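Local atomic coordinates of putative efflux transporter (Bacteroides eggerthii, PDB entry 4L8J), a protein that probably serves as the periplasmic adaptor (membrane-fusion) component of an efflux pump, as in other members of the HlyD secretion family. Residues G59-A64 and D128-A133; I46-V51 and E140-E145; V160-L165 and F226-Y231. All coordinates share one frame; numbering follows the deposited sequence.

Overall arrangement
The three contacts run from the foot of the helical hairpin to the edge of the beta-barrel. Contact 1 is antiparallel backbone pairing interrupted by a beta bulge, filled out by leucine, isoleucine and alanine side chains. Contact 2 shares the sheet of strands 61-65 and 43-47 with it, but reaches across to strand 137-142 of the other sheet through one arginine and a buried leucine. Both are partly buried. Contact 3, at the surface, is about 21 Å from contact 2, centre to centre; its strand 155-161 neighbours strand 137-142 in one sheet, and its end meets a barrel loop through an arginine held between a threonine and a leucine, and a water.

Contact 1 (G59-A64 and D128-A133); sequences GQLIAA and DTKLLA
Leu131 sits opposite two residues, Ile62 and Ala63, in a classic beta bulge of the antiparallel strands 61-64 and 130-132. These strands lead into and out of the helical hairpin (68-95 and 102-127) of the barrel-sandwich hybrid, or lipoyl-like, domain.

Ile62 sends its CB toward the partner strand. Its CG1 stands anti to the carbonyl carbon (chi1 -62°) and lies against the backbone joining Leu132 to Ala133, with CD1 4.1 Å from Ala133 CB; CG2 goes instead to the Leu131 side chain. Val157 of strand 155-161 meets the Ile62 side chain, and Ile156 meets both Ala63 and Leu131, so this face packs on the facing sheet. Leu61, Ala64, Lys130 and Leu132 occupy the other face. With chi1 of Leu61 at -176°, its side chain leans back to the partner strand: CD1 comes 3.7 Å from Leu131 O and 3.9 Å from Lys130 CD, where the two chains cross obliquely before the lysine, bent at chi2, leads its amine away. Leu132 approaches Leu61 from the neighbouring strand, CD2 to CD1 4.1 Å, and the same CD2 rests 3.5 Å from Gly59 O.

The backbone fixes this register. Leu131 O receives Ile62 N at 2.9 Å and, more weakly, Ala63 N at 3.4 Å, while Leu131 N bonds back to Ala63 O; beyond the strand end Ala133 N donates to Gln60 O, and Gly59 N to Ala133 O. Toward the hairpin Thr129 turns its hydroxyl back to Met126 O, and its own carbonyl oxygen, Thr129 O, meets the CA-H of Ala64, 3.2 Å from CA.

Contact 2 (I46-V51 and E140-E145); sequences INLPVV and ETRLVE
Arg142, at the end of strand 137-142, reaches across to Leu48 and Val50 in the loop that follows strand 43-47. The contact thereby ties together the two sheets of the barrel-sandwich domain at their ends. A chi1 of -157° turns CG of Arg142 away from the backbone N, and the chain runs out extended until a bend at chi3 turns the guanidinium edge to the loop. NH1 there donates to Val50 O at 2.6 Å; the oxygen lies near the guanidinium plane and the donor nearly along the C=O axis, though the angle at the hydrogen, 144°, is not straight. CD of the same arginine also touches Val50 O, at 3.4 Å. Leu48 comes from the opposite direction and sets its CD2 over the centre of one guanidinium face, 3.7 Å above the plane. The backbone N of Arg142 is bonded to Glu52 OE2, and NH2 to a glycerol, probably from the crystallisation liquor.

Past Leu143, whose backbone pairs with Ile156, the chain curves round Leu48. Val144 brings its carbonyl oxygen 3.4 Å from Leu48 CD2, and its CG2 stands 4.4 Å from the same methyl. Its side chain also packs on Ile156, while Leu48 rests on Ala63 of the neighbouring strand. Glu145 contributes backbone, its C 3.8 Å from Leu48 CD2, and directs its CB away; its N is held by Gln148 OE1. One leucine methyl is thus enclosed between the Arg142 guanidinium and the backbone of Val144 and Glu145. Across this contact the arginine meets a neutral carbonyl at its edge and a leucine methyl over one face, without an opposing carboxylate; the carbonyl dipole of Val50 probably offsets part of its charge.

Contact 3 (V160-L165 and F226-Y231); sequences VNTRKL and FDRTIY
Arg228, with CG anti to its own carbonyl carbon (chi1 -66°), an extended middle and a bend at chi3, slides its guanidinium between Thr162 and Leu165. In Leu165 a chi1 of -161° aims the branch at the arginine, and an unstaggered chi2 (121°) helps to place CD1 over one guanidinium face, 3.4 Å above the plane and displaced toward the rim. Thr162 CB lies 3.8 Å above the opposite face, also toward the rim. The same Leu165 CD1 reaches the edge of the Phe226 ring, 4.0 Å from CE2, and that ring packs edge-to-face with Phe198. At the guanidinium edge a water lies in plane, accepting from Arg228 NH2 at 3.0 Å and donating to Lys164 O at 3.1 Å.

The contact joins the turn after strand 155-161, where the chain leaves the lipoyl-like domain, to the loop between barrel strands 215-221 and 238-246. Replacing Arg228 by an alanine is likely to leave Thr162 and Leu165 facing a gap and the water without its arginine donor. Aliphatic packing on both faces, a water bridge and the nearby Thr162 O, rather than a salt bridge, appear to hold the guanidinium in this contact.

Contact 1 (G59-A64 and D128-A133)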
loop_
_atom_site.group_PDB
_atom_site.type_symbol
_atom_site.label_atom_id
_atom_site.label_comp_id
_atom_site.label_asym_id
_atom_site.label_seq_id
_atom_site.Cartn_x
_atom_site.Cartn_y
_atom_site.Cartn_z
ATOM N N GLY A 59 -34.403 38.765 32.688
ATOM C CA GLY A 59 -34.640 39.868 33.620
ATOM C C GLY A 59 -35.309 41.096 33.037
ATOM O O GLY A 59 -35.791 41.953 33.792
ATOM N N GLN A 60 -35.322 41.211 31.691
ATOM C CA GLN A 60 -35.938 42.348 30.990
ATOM C C GLN A 60 -37.451 42.381 31.224
ATOM O O GLN A 60 -38.077 41.321 31.293
ATOM C CB GLN A 60 -35.638 42.277 29.498
ATOM C CG GLN A 60 -36.051 43.515 28.703
ATOM C CD GLN A 60 -35.514 43.509 27.305
ATOM O OE1 GLN A 60 -34.544 42.819 26.978
ATOM N NE2 GLN A 60 -36.080 44.350 26.469
ATOM N N LEU A 61 -38.031 43.596 31.339
ATOM C CA LEU A 61 -39.464 43.756 31.563
ATOM C C LEU A 61 -40.273 43.311 30.331
ATOM O O LEU A 61 -39.960 43.688 29.217
ATOM C CB LEU A 61 -39.803 45.226 31.934
ATOM C CG LEU A 61 -41.258 45.553 32.305
ATOM C CD1 LEU A 61 -41.686 44.849 33.584
ATOM C CD2 LEU A 61 -41.444 47.037 32.474
ATOM N N ILE A 62 -41.285 42.473 30.553
ATOM C CA ILE A 62 -42.211 42.007 29.508
ATOM C C ILE A 62 -43.506 42.780 29.626
ATOM O O ILE A 62 -44.054 43.239 28.625
ATOM C CB ILE A 62 -42.481 40.470 29.642
ATOM C CG1 ILE A 62 -41.188 39.637 29.455
ATOM C CG2 ILE A 62 -43.618 40.036 28.668
ATOM C CD1 ILE A 62 -40.616 39.688 28.044
ATOM N N ALA A 63 -44.014 42.892 30.867
ATOM C CA ALA A 63 -45.284 43.557 31.136
ATOM C C ALA A 63 -45.381 43.921 32.596
ATOM O O ALA A 63 -44.702 43.317 33.417
ATOM C CB ALA A 63 -46.458 42.656 30.741
ATOM N N ALA A 64 -46.207 44.920 32.921
ATOM C CA ALA A 64 -46.440 45.304 34.316
ATOM C C ALA A 64 -47.906 45.561 34.536
ATOM O O ALA A 64 -48.567 46.108 33.654
ATOM C CB ALA A 64 -45.633 46.544 34.687
ATOM N N ASP A 128 -44.169 40.567 41.920
ATOM C CA ASP A 128 -44.857 39.925 40.792
ATOM C C ASP A 128 -45.715 40.880 39.942
ATOM O O ASP A 128 -46.220 40.442 38.904
ATOM C CB ASP A 128 -45.675 38.713 41.271
ATOM C CG ASP A 128 -44.791 37.544 41.719
ATOM O OD1 ASP A 128 -43.563 37.591 41.462
ATOM O OD2 ASP A 128 -45.316 36.625 42.393
ATOM N N THR A 129 -45.799 42.182 40.302
ATOM C CA THR A 129 -46.490 43.190 39.464
ATOM C C THR A 129 -45.679 43.446 38.178
ATOM O O THR A 129 -46.221 43.965 37.208
ATOM C CB THR A 129 -46.742 44.497 40.221
ATOM O OG1 THR A 129 -45.505 45.069 40.664
ATOM C CG2 THR A 129 -47.722 44.342 41.371
ATOM N N LYS A 130 -44.390 43.062 38.161
ATOM C CA LYS A 130 -43.523 43.184 36.980
ATOM C C LYS A 130 -43.213 41.810 36.462
ATOM O O LYS A 130 -42.613 41.012 37.185
ATOM C CB LYS A 130 -42.213 43.946 37.303
ATOM C CG LYS A 130 -42.435 45.328 37.932
ATOM C CD LYS A 130 -41.876 46.440 37.090
ATOM C CE LYS A 130 -42.248 47.808 37.610
ATOM N NZ LYS A 130 -41.324 48.258 38.681
ATOM N N LEU A 131 -43.663 41.490 35.241
ATOM C CA LEU A 131 -43.381 40.183 34.642
ATOM C C LEU A 131 -42.069 40.297 33.851
ATOM O O LEU A 131 -41.953 41.162 32.996
ATOM C CB LEU A 131 -44.565 39.748 33.766
ATOM C CG LEU A 131 -44.433 38.464 32.938
ATOM C CD1 LEU A 131 -44.243 37.236 33.837
ATOM C CD2 LEU A 131 -45.663 38.303 32.033
ATOM N N LEU A 132 -41.066 39.494 34.193
ATOM C CA LEU A 132 -39.739 39.575 33.568
ATOM C C LEU A 132 -39.431 38.357 32.706
ATOM O O LEU A 132 -40.028 37.298 32.914
ATOM C CB LEU A 132 -38.654 39.722 34.663
ATOM C CG LEU A 132 -38.896 40.781 35.764
ATOM C CD1 LEU A 132 -37.807 40.721 36.805
ATOM C CD2 LEU A 132 -38.992 42.208 35.199
ATOM N N ALA A 133 -38.505 38.498 31.736
ATOM C CA ALA A 133 -38.106 37.384 30.887
ATOM C C ALA A 133 -37.293 36.378 31.722
ATOM O O ALA A 133 -36.316 36.777 32.369
ATOM C CB ALA A 133 -37.302 37.880 29.689
#

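Contact 2 (I46-V51 and E140-E145)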
loop_
_atom_site.group_PDB
_atom_site.type_symbol
_atom_site.label_atom_id
_atom_site.label_comp_id
_atom_site.label_asym_id
_atom_site.label_seq_id
_atom_site.Cartn_x
_atom_site.Cartn_y
_atom_site.Cartn_z
ATOM N N ILE A 46 -50.585 47.788 32.627
ATOM C CA ILE A 46 -50.439 49.237 32.418
ATOM C C ILE A 46 -49.192 49.507 31.563
ATOM O O ILE A 46 -48.935 50.644 31.168
ATOM C CB ILE A 46 -50.405 50.033 33.729
ATOM C CG1 ILE A 46 -49.296 49.507 34.687
ATOM C CG2 ILE A 46 -51.819 50.094 34.361
ATOM C CD1 ILE A 46 -48.757 50.557 35.711
ATOM N N ASN A 47 -48.389 48.457 31.334
ATOM C CA ASN A 47 -47.192 48.558 30.510
ATOM C C ASN A 47 -46.955 47.231 29.800
ATOM O O ASN A 47 -46.966 46.182 30.430
ATOM C CB ASN A 47 -45.972 48.986 31.339
ATOM C CG ASN A 47 -44.794 49.449 30.510
ATOM O OD1 ASN A 47 -44.866 49.562 29.300
ATOM N ND2 ASN A 47 -43.673 49.726 31.137
ATOM N N LEU A 48 -46.785 47.296 28.478
ATOM C CA LEU A 48 -46.496 46.182 27.592
ATOM C C LEU A 48 -45.378 46.693 26.651
ATOM O O LEU A 48 -45.647 47.077 25.528
ATOM C CB LEU A 48 -47.791 45.785 26.866
ATOM C CG LEU A 48 -47.863 44.399 26.219
ATOM C CD1 LEU A 48 -47.461 43.292 27.186
ATOM C CD2 LEU A 48 -49.261 44.131 25.742
ATOM N N PRO A 49 -44.130 46.831 27.154
ATOM C CA PRO A 49 -43.103 47.536 26.374
ATOM C C PRO A 49 -42.428 46.735 25.255
ATOM O O PRO A 49 -41.599 47.302 24.543
ATOM C CB PRO A 49 -42.084 47.905 27.453
ATOM C CG PRO A 49 -42.162 46.740 28.427
ATOM C CD PRO A 49 -43.635 46.505 28.515
ATOM N N VAL A 50 -42.745 45.429 25.119
ATOM C CA VAL A 50 -42.154 44.554 24.093
ATOM C C VAL A 50 -43.123 44.335 22.908
ATOM O O VAL A 50 -44.339 44.468 23.056
ATOM C CB VAL A 50 -41.675 43.207 24.696
ATOM C CG1 VAL A 50 -40.492 43.429 25.650
ATOM C CG2 VAL A 50 -42.817 42.467 25.412
ATOM N N VAL A 51 -42.564 44.014 21.735
ATOM C CA VAL A 51 -43.306 43.737 20.496
ATOM C C VAL A 51 -42.920 42.349 19.983
ATOM O O VAL A 51 -41.870 41.812 20.372
ATOM C CB VAL A 51 -43.088 44.808 19.376
ATOM C CG1 VAL A 51 -43.614 46.173 19.794
ATOM C CG2 VAL A 51 -41.624 44.880 18.919
ATOM N N GLU A 140 -42.349 35.521 20.449
ATOM C CA GLU A 140 -43.008 34.853 19.336
ATOM C C GLU A 140 -44.398 35.425 19.170
ATOM O O GLU A 140 -44.793 35.721 18.057
ATOM C CB GLU A 140 -43.046 33.323 19.545
ATOM C CG GLU A 140 -43.249 32.545 18.252
ATOM C CD GLU A 140 -43.479 31.054 18.416
ATOM O OE1 GLU A 140 -44.582 30.664 18.867
ATOM O OE2 GLU A 140 -42.567 30.274 18.060
ATOM N N THR A 141 -45.136 35.616 20.271
ATOM C CA THR A 141 -46.496 36.148 20.207
ATOM C C THR A 141 -46.830 37.007 21.427
ATOM O O THR A 141 -46.490 36.658 22.555
ATOM C CB THR A 141 -47.540 34.985 20.089
ATOM O OG1 THR A 141 -47.091 33.992 19.168
ATOM C CG2 THR A 141 -48.926 35.462 19.668
ATOM N N ARG A 142 -47.540 38.101 21.184
ATOM C CA ARG A 142 -48.103 38.992 22.180
ATOM C C ARG A 142 -49.585 38.620 22.300
ATOM O O ARG A 142 -50.344 38.812 21.339
ATOM C CB ARG A 142 -47.903 40.442 21.746
ATOM C CG ARG A 142 -47.930 41.414 22.886
ATOM C CD ARG A 142 -47.209 42.656 22.464
ATOM N NE ARG A 142 -48.157 43.694 22.106
ATOM C CZ ARG A 142 -47.950 44.989 22.302
ATOM N NH1 ARG A 142 -46.799 45.416 22.809
ATOM N NH2 ARG A 142 -48.878 45.867 21.975
ATOM N N LEU A 143 -49.981 38.039 23.453
ATOM C CA LEU A 143 -51.328 37.492 23.675
ATOM C C LEU A 143 -52.339 38.455 24.282
ATOM O O LEU A 143 -53.542 38.158 24.282
ATOM C CB LEU A 143 -51.223 36.252 24.578
ATOM C CG LEU A 143 -50.323 35.131 24.064
ATOM C CD1 LEU A 143 -50.062 34.116 25.146
ATOM C CD2 LEU A 143 -50.909 34.467 22.819
ATOM N N VAL A 144 -51.875 39.589 24.811
ATOM C CA VAL A 144 -52.740 40.567 25.466
ATOM C C VAL A 144 -52.448 41.957 24.925
ATOM O O VAL A 144 -51.501 42.134 24.171
ATOM C CB VAL A 144 -52.567 40.514 27.022
ATOM C CG1 VAL A 144 -53.241 39.282 27.619
ATOM C CG2 VAL A 144 -51.090 40.555 27.414
ATOM N N GLU A 145 -53.247 42.937 25.345
ATOM C CA GLU A 145 -53.126 44.350 24.995
ATOM C C GLU A 145 -52.861 45.166 26.240
ATOM O O GLU A 145 -53.204 44.720 27.336
ATOM C CB GLU A 145 -54.424 44.853 24.320
ATOM C CG GLU A 145 -54.645 44.332 22.914
ATOM C CD GLU A 145 -54.294 45.327 21.828
ATOM O OE1 GLU A 145 -54.883 46.433 21.818
ATOM O OE2 GLU A 145 -53.438 44.992 20.975
#

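Contact 3 (V160-L165 and F226-Y231)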
loop_
_atom_site.group_PDB
_atom_site.type_symbol
_atom_site.label_atom_id
_atom_site.label_comp_id
_atom_site.label_asym_id
_atom_site.label_seq_id
_atom_site.Cartn_x
_atom_site.Cartn_y
_atom_site.Cartn_z
ATOM N N VAL A 160 -39.677 32.254 23.010
ATOM C CA VAL A 160 -38.895 31.089 22.588
ATOM C C VAL A 160 -37.441 31.307 23.029
ATOM O O VAL A 160 -36.888 32.396 22.815
ATOM C CB VAL A 160 -39.036 30.710 21.076
ATOM C CG1 VAL A 160 -40.483 30.361 20.728
ATOM C CG2 VAL A 160 -38.534 31.800 20.154
ATOM N N ASN A 161 -36.856 30.294 23.719
ATOM C CA ASN A 161 -35.490 30.317 24.213
ATOM C C ASN A 161 -34.526 30.307 23.032
ATOM O O ASN A 161 -34.610 29.410 22.189
ATOM C CB ASN A 161 -35.235 29.110 25.145
ATOM C CG ASN A 161 -33.999 29.232 25.994
ATOM O OD1 ASN A 161 -32.924 29.607 25.526
ATOM N ND2 ASN A 161 -34.122 28.930 27.279
ATOM N N THR A 162 -33.621 31.296 22.965
ATOM C CA THR A 162 -32.692 31.431 21.844
ATOM C C THR A 162 -31.252 31.249 22.287
ATOM O O THR A 162 -30.350 31.550 21.516
ATOM C CB THR A 162 -32.884 32.797 21.119
ATOM O OG1 THR A 162 -32.543 33.881 21.992
ATOM C CG2 THR A 162 -34.272 32.979 20.555
ATOM N N ARG A 163 -31.017 30.711 23.493
ATOM C CA ARG A 163 -29.653 30.499 23.981
ATOM C C ARG A 163 -28.863 29.523 23.091
ATOM O O ARG A 163 -27.667 29.725 22.879
ATOM C CB ARG A 163 -29.659 29.979 25.439
ATOM N N LYS A 164 -29.538 28.472 22.563
ATOM C CA LYS A 164 -28.879 27.435 21.787
ATOM C C LYS A 164 -29.512 27.194 20.431
ATOM O O LYS A 164 -30.723 26.991 20.321
ATOM C CB LYS A 164 -28.894 26.107 22.576
ATOM C CG LYS A 164 -28.039 26.124 23.827
ATOM C CD LYS A 164 -28.222 24.841 24.636
ATOM C CE LYS A 164 -27.470 24.880 25.935
ATOM N NZ LYS A 164 -27.878 23.753 26.820
ATOM N N LEU A 165 -28.683 27.112 19.406
ATOM C CA LEU A 165 -29.225 26.741 18.113
ATOM C C LEU A 165 -28.832 25.278 17.862
ATOM O O LEU A 165 -27.679 24.989 17.550
ATOM C CB LEU A 165 -28.791 27.666 16.978
ATOM C CG LEU A 165 -29.743 27.522 15.799
ATOM C CD1 LEU A 165 -30.380 28.801 15.456
ATOM C CD2 LEU A 165 -29.149 26.759 14.667
ATOM N N PHE A 226 -21.770 33.849 14.396
ATOM C CA PHE A 226 -23.189 33.526 14.302
ATOM C C PHE A 226 -24.025 34.550 15.050
ATOM O O PHE A 226 -24.351 34.373 16.229
ATOM C CB PHE A 226 -23.510 32.093 14.784
ATOM C CG PHE A 226 -24.918 31.676 14.415
ATOM C CD1 PHE A 226 -25.287 31.515 13.083
ATOM C CD2 PHE A 226 -25.874 31.457 15.396
ATOM C CE1 PHE A 226 -26.587 31.148 12.740
ATOM C CE2 PHE A 226 -27.172 31.076 15.054
ATOM C CZ PHE A 226 -27.524 30.934 13.725
ATOM N N ASP A 227 -24.336 35.644 14.342
ATOM C CA ASP A 227 -25.153 36.767 14.803
ATOM C C ASP A 227 -26.572 36.518 14.305
ATOM O O ASP A 227 -26.808 36.519 13.092
ATOM C CB ASP A 227 -24.558 38.073 14.242
ATOM C CG ASP A 227 -25.037 39.371 14.864
ATOM O OD1 ASP A 227 -26.143 39.378 15.462
ATOM O OD2 ASP A 227 -24.331 40.393 14.716
ATOM N N ARG A 228 -27.502 36.239 15.230
ATOM C CA ARG A 228 -28.887 35.898 14.883
ATOM C C ARG A 228 -29.701 37.111 14.384
ATOM O O ARG A 228 -30.777 36.922 13.807
ATOM C CB ARG A 228 -29.589 35.206 16.054
ATOM C CG ARG A 228 -28.977 33.839 16.356
ATOM C CD ARG A 228 -29.682 33.110 17.479
ATOM N NE ARG A 228 -30.921 32.489 17.017
ATOM C CZ ARG A 228 -31.456 31.401 17.557
ATOM N NH1 ARG A 228 -30.849 30.785 18.564
ATOM N NH2 ARG A 228 -32.584 30.897 17.069
ATOM N N THR A 229 -29.165 38.339 14.549
ATOM C CA THR A 229 -29.776 39.558 14.008
ATOM C C THR A 229 -29.499 39.597 12.491
ATOM O O THR A 229 -30.310 40.144 11.746
ATOM C CB THR A 229 -29.269 40.827 14.721
ATOM O OG1 THR A 229 -27.963 41.155 14.252
ATOM C CG2 THR A 229 -29.275 40.703 16.246
ATOM N N ILE A 230 -28.352 39.009 12.046
ATOM C CA ILE A 230 -27.942 38.904 10.635
ATOM C C ILE A 230 -28.447 37.573 10.051
ATOM O O ILE A 230 -29.082 37.572 8.994
ATOM C CB ILE A 230 -26.398 39.043 10.463
ATOM C CG1 ILE A 230 -25.878 40.381 11.023
ATOM C CG2 ILE A 230 -25.963 38.838 8.998
ATOM C CD1 ILE A 230 -24.350 40.390 11.352
ATOM N N TYR A 231 -28.131 36.442 10.724
ATOM C CA TYR A 231 -28.529 35.107 10.268
ATOM C C TYR A 231 -29.768 34.648 11.029
ATOM O O TYR A 231 -29.665 34.068 12.111
ATOM C CB TYR A 231 -27.363 34.108 10.404
ATOM C CG TYR A 231 -26.095 34.587 9.739
ATOM C CD1 TYR A 231 -25.922 34.473 8.365
ATOM C CD2 TYR A 231 -25.069 35.167 10.485
ATOM C CE1 TYR A 231 -24.758 34.917 7.746
ATOM C CE2 TYR A 231 -23.898 35.614 9.877
ATOM C CZ TYR A 231 -23.745 35.480 8.506
ATOM O OH TYR A 231 -22.605 35.935 7.890
HETATM O O HOH W 1 -32.949 28.327 18.625
#